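Local coordinates for protein nucleoporin nup120 (Schizosaccharomyces pombe, PDB 4GQ2) that serves as a structural component of the nuclear pore complex, whose nucleoporins can also dock transiently associated nuclear transport factors, at residues E341-M346 with W368-N373; M346-Q351 with D518-I523; Q283-L288 with A299-D304. All blocks are in the same frame, centred on the assembly; numbering follows the deposited sequence.

Contact 1 of 3, residues E341-M346 with W368-N373; sequences EFIPWM and WKSNLN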
loop_
_atom_site.group_PDB
_atom_site.type_symbol
_atom_site.label_atom_id
_atom_site.label_comp_id
_atom_site.label_asym_id
_atom_site.label_seq_id
_atom_site.Cartn_x
_atom_site.Cartn_y
_atom_site.Cartn_z
ATOM N N GLU A 341 35.420 0.854 -15.899
ATOM C CA GLU A 341 35.983 1.670 -16.981
ATOM C C GLU A 341 36.610 0.889 -18.149
ATOM O O GLU A 341 37.787 1.060 -18.487
ATOM C CB GLU A 341 36.936 2.724 -16.415
ATOM C CG GLU A 341 36.232 3.777 -15.571
ATOM C CD GLU A 341 37.071 4.260 -14.399
ATOM O OE1 GLU A 341 38.005 3.540 -13.986
ATOM O OE2 GLU A 341 36.784 5.355 -13.874
ATOM N N PHE A 342 35.808 0.005 -18.733
ATOM C CA PHE A 342 36.005 -0.456 -20.106
ATOM C C PHE A 342 34.694 -0.248 -20.875
ATOM O O PHE A 342 34.603 -0.532 -22.073
ATOM C CB PHE A 342 36.521 -1.903 -20.187
ATOM C CG PHE A 342 36.122 -2.773 -19.027
ATOM C CD1 PHE A 342 34.880 -3.404 -19.002
ATOM C CD2 PHE A 342 37.000 -2.981 -17.967
ATOM C CE1 PHE A 342 34.516 -4.212 -17.934
ATOM C CE2 PHE A 342 36.642 -3.788 -16.897
ATOM C CZ PHE A 342 35.399 -4.405 -16.881
ATOM N N ILE A 343 33.687 0.246 -20.150
ATOM C CA ILE A 343 32.501 0.887 -20.732
ATOM C C ILE A 343 32.545 2.390 -20.406
ATOM O O ILE A 343 32.974 2.771 -19.311
ATOM C CB ILE A 343 31.165 0.246 -20.264
ATOM C CG1 ILE A 343 31.092 0.104 -18.738
ATOM C CG2 ILE A 343 30.954 -1.105 -20.933
ATOM C CD1 ILE A 343 30.368 1.234 -18.029
ATOM N N PRO A 344 32.109 3.250 -21.350
ATOM C CA PRO A 344 32.345 4.687 -21.183
ATOM C C PRO A 344 31.375 5.376 -20.218
ATOM O O PRO A 344 30.252 4.913 -20.031
ATOM C CB PRO A 344 32.163 5.232 -22.599
ATOM C CG PRO A 344 31.190 4.298 -23.241
ATOM C CD PRO A 344 31.339 2.956 -22.576
ATOM N N TRP A 345 31.832 6.472 -19.613
ATOM C CA TRP A 345 31.009 7.320 -18.754
ATOM C C TRP A 345 31.087 8.748 -19.222
ATOM O O TRP A 345 32.177 9.262 -19.497
ATOM C CB TRP A 345 31.484 7.253 -17.310
ATOM C CG TRP A 345 31.067 6.027 -16.532
ATOM C CD1 TRP A 345 31.820 4.883 -16.286
ATOM C CD2 TRP A 345 29.791 5.799 -15.833
ATOM N NE1 TRP A 345 31.118 3.987 -15.522
ATOM C CE2 TRP A 345 29.895 4.470 -15.215
ATOM C CE3 TRP A 345 28.615 6.527 -15.670
ATOM C CZ2 TRP A 345 28.856 3.919 -14.473
ATOM C CZ3 TRP A 345 27.575 5.960 -14.917
ATOM C CH2 TRP A 345 27.692 4.687 -14.339
ATOM N N MET A 346 29.931 9.405 -19.310
ATOM C CA MET A 346 29.860 10.804 -19.734
ATOM C C MET A 346 29.297 11.697 -18.642
ATOM O O MET A 346 28.410 11.299 -17.886
ATOM C CB MET A 346 29.000 10.958 -20.991
ATOM C CG MET A 346 29.629 10.424 -22.265
ATOM S SD MET A 346 28.726 10.954 -23.733
ATOM C CE MET A 346 29.358 9.799 -24.950
ATOM N N TRP A 368 26.914 11.436 -13.464
ATOM C CA TRP A 368 27.547 10.683 -14.539
ATOM C C TRP A 368 26.578 9.761 -15.203
ATOM O O TRP A 368 25.711 9.179 -14.552
ATOM C CB TRP A 368 28.747 9.903 -14.010
ATOM C CG TRP A 368 29.813 10.821 -13.479
ATOM C CD1 TRP A 368 30.030 11.197 -12.158
ATOM C CD2 TRP A 368 30.820 11.558 -14.256
ATOM N NE1 TRP A 368 31.083 12.073 -12.064
ATOM C CE2 TRP A 368 31.603 12.331 -13.283
ATOM C CE3 TRP A 368 31.151 11.638 -15.609
ATOM C CZ2 TRP A 368 32.661 13.147 -13.669
ATOM C CZ3 TRP A 368 32.219 12.465 -15.988
ATOM C CH2 TRP A 368 32.955 13.200 -15.039
ATOM N N LYS A 369 26.744 9.606 -16.509
ATOM C CA LYS A 369 25.795 8.893 -17.352
ATOM C C LYS A 369 26.510 7.816 -18.155
ATOM O O LYS A 369 27.633 8.019 -18.621
ATOM C CB LYS A 369 25.124 9.900 -18.293
ATOM C CG LYS A 369 24.158 9.335 -19.323
ATOM C CD LYS A 369 23.596 10.462 -20.181
ATOM C CE LYS A 369 22.331 10.031 -20.909
ATOM N NZ LYS A 369 21.389 11.175 -21.117
ATOM N N SER A 370 25.855 6.666 -18.294
ATOM C CA SER A 370 26.309 5.610 -19.186
ATOM C C SER A 370 25.096 4.845 -19.678
ATOM O O SER A 370 24.648 3.888 -19.035
ATOM C CB SER A 370 27.286 4.670 -18.478
ATOM O OG SER A 370 27.873 3.772 -19.404
ATOM N N ASN A 371 24.572 5.269 -20.826
ATOM C CA ASN A 371 23.287 4.787 -21.320
ATOM C C ASN A 371 22.297 4.990 -20.164
ATOM O O ASN A 371 22.151 6.105 -19.674
ATOM C CB ASN A 371 23.377 3.315 -21.753
ATOM C CG ASN A 371 24.269 3.117 -22.965
ATOM O OD1 ASN A 371 24.164 3.847 -23.947
ATOM N ND2 ASN A 371 25.145 2.114 -22.904
ATOM N N LEU A 372 21.605 3.930 -19.759
ATOM C CA LEU A 372 20.628 3.999 -18.676
ATOM C C LEU A 372 21.182 3.871 -17.254
ATOM O O LEU A 372 20.417 3.772 -16.292
ATOM C CB LEU A 372 19.550 2.937 -18.917
ATOM C CG LEU A 372 18.763 3.009 -20.223
ATOM C CD1 LEU A 372 17.844 1.805 -20.330
ATOM C CD2 LEU A 372 17.962 4.303 -20.308
ATOM N N ASN A 373 22.506 3.863 -17.131
ATOM C CA ASN A 373 23.173 3.794 -15.834
ATOM C C ASN A 373 23.586 5.177 -15.365
ATOM O O ASN A 373 23.835 6.059 -16.187
ATOM C CB ASN A 373 24.406 2.886 -15.912
ATOM C CG ASN A 373 24.050 1.413 -15.978
ATOM O OD1 ASN A 373 24.449 0.715 -16.906
ATOM N ND2 ASN A 373 23.297 0.932 -14.991
#

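Contact 2 of 3, residues M346-Q351 with D518-I523; sequences MLSDFQ and DEILSI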
loop_
_atom_site.group_PDB
_atom_site.type_symbol
_atom_site.label_atom_id
_atom_site.label_comp_id
_atom_site.label_asym_id
_atom_site.label_seq_id
_atom_site.Cartn_x
_atom_site.Cartn_y
_atom_site.Cartn_z
ATOM N N MET A 346 29.931 9.405 -19.310
ATOM C CA MET A 346 29.860 10.804 -19.734
ATOM C C MET A 346 29.297 11.697 -18.642
ATOM O O MET A 346 28.410 11.299 -17.886
ATOM C CB MET A 346 29.000 10.958 -20.991
ATOM C CG MET A 346 29.629 10.424 -22.265
ATOM S SD MET A 346 28.726 10.954 -23.733
ATOM C CE MET A 346 29.358 9.799 -24.950
ATOM N N LEU A 347 29.817 12.915 -18.573
ATOM C CA LEU A 347 29.254 13.932 -17.707
ATOM C C LEU A 347 27.858 14.271 -18.202
ATOM O O LEU A 347 27.665 14.569 -19.382
ATOM C CB LEU A 347 30.129 15.191 -17.706
ATOM C CG LEU A 347 29.670 16.320 -16.787
ATOM C CD1 LEU A 347 29.640 15.822 -15.354
ATOM C CD2 LEU A 347 30.571 17.537 -16.904
ATOM N N SER A 348 26.886 14.208 -17.299
ATOM C CA SER A 348 25.528 14.624 -17.615
ATOM C C SER A 348 25.284 16.062 -17.164
ATOM O O SER A 348 24.728 16.864 -17.912
ATOM C CB SER A 348 24.508 13.682 -16.970
ATOM O OG SER A 348 23.218 14.273 -16.936
ATOM N N ASP A 349 25.708 16.382 -15.942
ATOM C CA ASP A 349 25.418 17.676 -15.348
ATOM C C ASP A 349 26.187 17.805 -14.042
ATOM O O ASP A 349 26.732 16.819 -13.538
ATOM C CB ASP A 349 23.910 17.803 -15.089
ATOM C CG ASP A 349 23.447 19.244 -14.959
ATOM O OD1 ASP A 349 24.284 20.173 -14.994
ATOM O OD2 ASP A 349 22.223 19.450 -14.818
ATOM N N PHE A 350 26.233 19.020 -13.493
ATOM C CA PHE A 350 26.856 19.250 -12.190
ATOM C C PHE A 350 26.377 20.562 -11.571
ATOM O O PHE A 350 25.898 21.449 -12.278
ATOM C CB PHE A 350 28.398 19.165 -12.272
ATOM C CG PHE A 350 29.035 20.227 -13.133
ATOM C CD1 PHE A 350 29.022 20.125 -14.516
ATOM C CD2 PHE A 350 29.672 21.319 -12.552
ATOM C CE1 PHE A 350 29.612 21.101 -15.307
ATOM C CE2 PHE A 350 30.266 22.298 -13.336
ATOM C CZ PHE A 350 30.237 22.187 -14.717
ATOM N N GLN A 351 26.469 20.663 -10.250
ATOM C CA GLN A 351 26.096 21.890 -9.540
ATOM C C GLN A 351 27.219 22.337 -8.607
ATOM O O GLN A 351 28.085 21.538 -8.254
ATOM C CB GLN A 351 24.809 21.699 -8.727
ATOM C CG GLN A 351 23.572 21.378 -9.534
ATOM C CD GLN A 351 22.953 22.594 -10.176
ATOM O OE1 GLN A 351 22.081 23.235 -9.594
ATOM N NE2 GLN A 351 23.395 22.920 -11.387
ATOM N N ASP A 518 14.732 5.742 -16.591
ATOM C CA ASP A 518 15.810 5.917 -15.605
ATOM C C ASP A 518 17.010 6.713 -16.117
ATOM O O ASP A 518 17.929 7.013 -15.349
ATOM C CB ASP A 518 16.262 4.565 -15.049
ATOM C CG ASP A 518 15.160 3.864 -14.275
ATOM O OD1 ASP A 518 14.387 4.556 -13.577
ATOM O OD2 ASP A 518 15.059 2.625 -14.369
ATOM N N GLU A 519 16.995 7.067 -17.402
ATOM C CA GLU A 519 18.050 7.894 -17.972
ATOM C C GLU A 519 18.142 9.242 -17.249
ATOM O O GLU A 519 17.145 9.948 -17.112
ATOM C CB GLU A 519 17.803 8.108 -19.467
ATOM C CG GLU A 519 18.891 8.899 -20.182
ATOM C CD GLU A 519 18.784 8.821 -21.696
ATOM O OE1 GLU A 519 17.778 8.279 -22.208
ATOM O OE2 GLU A 519 19.705 9.309 -22.381
ATOM N N ILE A 520 19.338 9.582 -16.783
ATOM C CA ILE A 520 19.591 10.869 -16.138
ATOM C C ILE A 520 19.540 11.972 -17.196
ATOM O O ILE A 520 19.837 11.720 -18.362
ATOM C CB ILE A 520 20.940 10.851 -15.365
ATOM C CG1 ILE A 520 21.179 12.151 -14.594
ATOM C CG2 ILE A 520 22.117 10.568 -16.296
ATOM C CD1 ILE A 520 20.305 12.335 -13.381
ATOM N N LEU A 521 19.134 13.180 -16.801
ATOM C CA LEU A 521 19.015 14.291 -17.749
ATOM C C LEU A 521 19.607 15.574 -17.200
ATOM O O LEU A 521 20.300 16.297 -17.914
ATOM C CB LEU A 521 17.558 14.532 -18.164
ATOM C CG LEU A 521 16.775 13.380 -18.799
ATOM C CD1 LEU A 521 15.312 13.772 -18.974
ATOM C CD2 LEU A 521 17.375 12.952 -20.130
ATOM N N SER A 522 19.317 15.864 -15.935
ATOM C CA SER A 522 19.850 17.045 -15.287
ATOM C C SER A 522 19.790 16.892 -13.782
ATOM O O SER A 522 19.166 15.956 -13.278
ATOM C CB SER A 522 19.061 18.282 -15.699
ATOM O OG SER A 522 17.820 18.328 -15.019
ATOM N N ILE A 523 20.458 17.816 -13.085
ATOM C CA ILE A 523 20.347 17.971 -11.637
ATOM C C ILE A 523 20.213 19.462 -11.286
ATOM O O ILE A 523 20.700 20.327 -12.025
ATOM C CB ILE A 523 21.524 17.313 -10.865
ATOM C CG1 ILE A 523 22.857 18.029 -11.134
ATOM C CG2 ILE A 523 21.629 15.820 -11.175
ATOM C CD1 ILE A 523 23.925 17.722 -10.101
#

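Contact 3 of 3, residues Q283-L288 with A299-D304; sequences QSFPYL and ALYYPD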
loop_
_atom_site.group_PDB
_atom_site.type_symbol
_atom_site.label_atom_id
_atom_site.label_comp_id
_atom_site.label_asym_id
_atom_site.label_seq_id
_atom_site.Cartn_x
_atom_site.Cartn_y
_atom_site.Cartn_z
ATOM N N GLN A 283 30.445 15.022 -27.658
ATOM C CA GLN A 283 29.460 14.796 -26.603
ATOM C C GLN A 283 28.919 16.136 -26.110
ATOM O O GLN A 283 29.683 17.083 -25.916
ATOM C CB GLN A 283 30.070 14.008 -25.438
ATOM C CG GLN A 283 31.077 12.931 -25.829
ATOM C CD GLN A 283 32.522 13.396 -25.735
ATOM O OE1 GLN A 283 32.851 14.534 -26.078
ATOM N NE2 GLN A 283 33.394 12.510 -25.270
ATOM N N SER A 284 27.604 16.213 -25.918
ATOM C CA SER A 284 26.961 17.467 -25.530
ATOM C C SER A 284 26.485 17.460 -24.079
ATOM O O SER A 284 25.617 16.670 -23.697
ATOM C CB SER A 284 25.803 17.801 -26.470
ATOM O OG SER A 284 25.354 19.125 -26.247
ATOM N N PHE A 285 27.070 18.354 -23.285
ATOM C CA PHE A 285 26.755 18.505 -21.864
ATOM C C PHE A 285 27.132 19.913 -21.393
ATOM O O PHE A 285 27.902 20.599 -22.069
ATOM C CB PHE A 285 27.489 17.447 -21.022
ATOM C CG PHE A 285 28.919 17.210 -21.438
ATOM C CD1 PHE A 285 29.906 18.167 -21.193
ATOM C CD2 PHE A 285 29.284 16.021 -22.065
ATOM C CE1 PHE A 285 31.220 17.947 -21.578
ATOM C CE2 PHE A 285 30.599 15.794 -22.445
ATOM C CZ PHE A 285 31.567 16.758 -22.203
ATOM N N PRO A 286 26.589 20.355 -20.241
ATOM C CA PRO A 286 27.005 21.660 -19.723
ATOM C C PRO A 286 28.475 21.681 -19.290
ATOM O O PRO A 286 29.003 20.672 -18.817
ATOM C CB PRO A 286 26.074 21.889 -18.518
ATOM C CG PRO A 286 25.542 20.544 -18.162
ATOM C CD PRO A 286 25.495 19.765 -19.444
ATOM N N TYR A 287 29.118 22.828 -19.486
ATOM C CA TYR A 287 30.520 23.032 -19.135
ATOM C C TYR A 287 30.636 24.009 -17.976
ATOM O O TYR A 287 31.642 24.029 -17.272
ATOM C CB TYR A 287 31.280 23.616 -20.322
ATOM C CG TYR A 287 31.781 22.617 -21.334
ATOM C CD1 TYR A 287 30.981 22.215 -22.398
ATOM C CD2 TYR A 287 33.076 22.102 -21.249
ATOM C CE1 TYR A 287 31.449 21.314 -23.339
ATOM C CE2 TYR A 287 33.553 21.196 -22.184
ATOM C CZ TYR A 287 32.733 20.806 -23.225
ATOM O OH TYR A 287 33.195 19.902 -24.152
ATOM N N LEU A 288 29.602 24.826 -17.795
ATOM C CA LEU A 288 29.619 25.878 -16.796
ATOM C C LEU A 288 28.453 25.777 -15.827
ATOM O O LEU A 288 27.339 25.417 -16.218
ATOM C CB LEU A 288 29.579 27.252 -17.473
ATOM C CG LEU A 288 30.766 27.722 -18.320
ATOM C CD1 LEU A 288 30.491 29.121 -18.858
ATOM C CD2 LEU A 288 32.068 27.703 -17.528
ATOM N N ALA A 299 32.029 27.143 -11.637
ATOM C CA ALA A 299 32.672 25.864 -11.857
ATOM C C ALA A 299 32.755 25.596 -13.354
ATOM O O ALA A 299 31.826 25.903 -14.104
ATOM C CB ALA A 299 31.921 24.753 -11.144
ATOM N N LEU A 300 33.880 25.030 -13.777
ATOM C CA LEU A 300 34.159 24.803 -15.187
ATOM C C LEU A 300 34.772 23.422 -15.380
ATOM O O LEU A 300 35.628 23.000 -14.597
ATOM C CB LEU A 300 35.072 25.910 -15.737
ATOM C CG LEU A 300 35.925 25.701 -16.997
ATOM C CD1 LEU A 300 35.083 25.471 -18.246
ATOM C CD2 LEU A 300 36.859 26.887 -17.194
ATOM N N TYR A 301 34.320 22.733 -16.427
ATOM C CA TYR A 301 34.704 21.350 -16.697
ATOM C C TYR A 301 35.684 21.220 -17.855
ATOM O O TYR A 301 35.512 21.859 -18.897
ATOM C CB TYR A 301 33.462 20.511 -17.002
ATOM C CG TYR A 301 33.746 19.057 -17.303
ATOM C CD1 TYR A 301 34.357 18.238 -16.356
ATOM C CD2 TYR A 301 33.379 18.488 -18.528
ATOM C CE1 TYR A 301 34.608 16.899 -16.618
ATOM C CE2 TYR A 301 33.619 17.142 -18.796
ATOM C CZ TYR A 301 34.235 16.359 -17.835
ATOM O OH TYR A 301 34.483 15.034 -18.077
ATOM N N TYR A 302 36.694 20.373 -17.654
ATOM C CA TYR A 302 37.696 20.057 -18.668
ATOM C C TYR A 302 37.659 18.563 -18.962
ATOM O O TYR A 302 37.997 17.757 -18.091
ATOM C CB TYR A 302 39.102 20.394 -18.170
ATOM C CG TYR A 302 39.446 21.862 -18.068
ATOM C CD1 TYR A 302 39.097 22.602 -16.937
ATOM C CD2 TYR A 302 40.168 22.503 -19.082
ATOM C CE1 TYR A 302 39.429 23.942 -16.827
ATOM C CE2 TYR A 302 40.508 23.845 -18.978
ATOM C CZ TYR A 302 40.136 24.558 -17.848
ATOM O OH TYR A 302 40.464 25.889 -17.728
ATOM N N PRO A 303 37.247 18.185 -20.183
ATOM C CA PRO A 303 37.324 16.782 -20.602
ATOM C C PRO A 303 38.765 16.264 -20.642
ATOM O O PRO A 303 39.697 17.033 -20.896
ATOM C CB PRO A 303 36.729 16.803 -22.011
ATOM C CG PRO A 303 35.829 17.994 -22.020
ATOM C CD PRO A 303 36.505 19.014 -21.150
ATOM N N ASP A 304 38.928 14.969 -20.372
ATOM C CA ASP A 304 40.228 14.298 -20.365
ATOM C C ASP A 304 40.132 13.014 -21.154
ATOM O O ASP A 304 39.162 12.780 -21.875
ATOM C CB ASP A 304 40.617 13.890 -18.941
ATOM C CG ASP A 304 41.249 15.004 -18.150
ATOM O OD1 ASP A 304 41.302 16.149 -18.636
ATOM O OD2 ASP A 304 41.682 14.721 -17.014
#

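Contact 1 of 3, residues E341-M346 with W368-N373
An antiparallel β-meander of the propeller domain begins where M346 pairs with K369, and it illustrates how a loop entering a sheet can be held by more than its first backbone rung. M346 and K369 form a hydrogen-bonded pair. M346 N gives a nearly straight bond (177°) to K369 O at 2.8 Å, and K369 N returns one to M346 O at 2.7 Å. Two residues upstream, where no strand has yet formed, a side chain takes over from the backbone: S370 OG donates to P344 O at 2.7 Å, almost in line with the carbonyl bond. The hydroxyl reaches this place because OG stands anti to the serine's backbone N (chi1 -171°).

The same serine serves W345. S370 CB lies over one face of the indole, 3.7 Å from the centroid of the W345 six-membered ring, a CH-pi contact. The benzene side of that indole also reaches residues before and after the serine: W368 O lies at the ring edge, 3.7 Å from W345 CZ3, W345 CE3 comes within 3.8 Å of W368 CB, and W345 CH2 approaches N373 CB at 4.1 Å. The N373 amide is turned 50° from the indole plane. H307, P338 and D339 also touch the W345 side chain. W368 packs in its turn, with W368 CE3 3.6 Å from M346 C. K369 lays its CB beside M346 O, while its amine leaves the pair for a salt bridge with E519 and a hydrogen bond to I520 O.

Beyond K369 the chain reverses from S370 to N373, whose backbone N and O atoms bond mutually. This is the two-residue type II' turn characteristic of tight β-hairpins, here leading to the next strand of the meander.

Contact 2 of 3, residues M346-Q351 with D518-I523
D349 and I523 show how two edge strands can meet without pairing their backbones. Strands 346-354 and 520-525 are the outermost members of one eight-stranded sheet, and here they run side by side in roughly the same direction. D349 CB lies 4.1 Å from I523 CG1. A chi1 of -159° sends the D349 carboxylate across to the other strand. There OD2 accepts I523 N at 3.0 Å in a nearly straight bond (170°), which arrives on the anti side, 33° out of the carboxylate plane; S522 CB lies 3.5 Å from D349 OD2. The other oxygen, D349 OD1, turns back to take F350 N at 2.7 Å from above that plane, so both ends of the group are gripped by backbone amides.

On one flank the Q351 and I523 side chains slide past each other in opposite directions, Q351 CG 3.7 Å from I523 CD1, while the Q351 amide bonds F350 O through NE2 and F525 N and H292 through OE1. On the other, S348 OG rests 3.8 Å from I520 CG1. S348-D349 opposite A367 and L521-S522 opposite N535 are both classic β-bulges, and they lie where the two outermost strands of this propeller-domain sheet meet.

Contact 3 of 3, residues Q283-L288 with A299-D304
F285, Y287, Y301 and P303 form the apolar centre of this contact, at the mouth of the first hairpin in a four-stranded antiparallel sheet of the β-propeller domain. F285 CE1 meets Y301 CE2 at 3.8 Å, arriving at the edge of the tyrosine ring; the two planes stand 75° apart. With chi1 at 180° the Y301 ring is carried to where F285 CE1 can meet it. The same F285 CE1 also sits 3.6 Å above one face of the Y287 ring, near its rim.

Y287 in turn crosses P303 at about a right angle, its CE2 edge 3.8 Å from P303 CD. With an alanine in place of Y287, a gap would probably open beside F285 and P303, leaving F285 CE1 without the ring face beneath it and P303 CD without the aromatic edge it packs against. Deeper in the strand pair, L288 and L300 lie side by side and point the same way, with L288 CD2 3.8 Å from L300 CD1.

Toward the polar edge, Y301 O approaches Y287 CD2 at 3.4 Å in the plane of that ring, and the Y301 hydroxyl is bound to H307 O. Y287 N is bound to S240 OG. Finally, Y287 O takes a hydrogen bond from Y301 N at 3.1 Å, bent to 144°, and L300 CA makes a CA-H...O contact with Y287 O at 3.4 Å.

How the contacts relate
Followed from the N terminus, the chain first makes contact 3, a short-range closure with ten residues between its segments, completed before the others begin. Contact 1 then closes the hairpin of strands 346-354 and 361-370 across 21 residues. Contact 2 starts at M346, which it shares with contact 1, and its partner arrives only 166 residues later, after several helices; its segments alternate with those of contact 1, so the two closures cross. The K369-E519 salt bridge joins contacts 1 and 2 directly. Strand 346-354 also packs on contact 3, L347 against Y301 and D349 against P286, tying two neighbouring sheets of the propeller domain together.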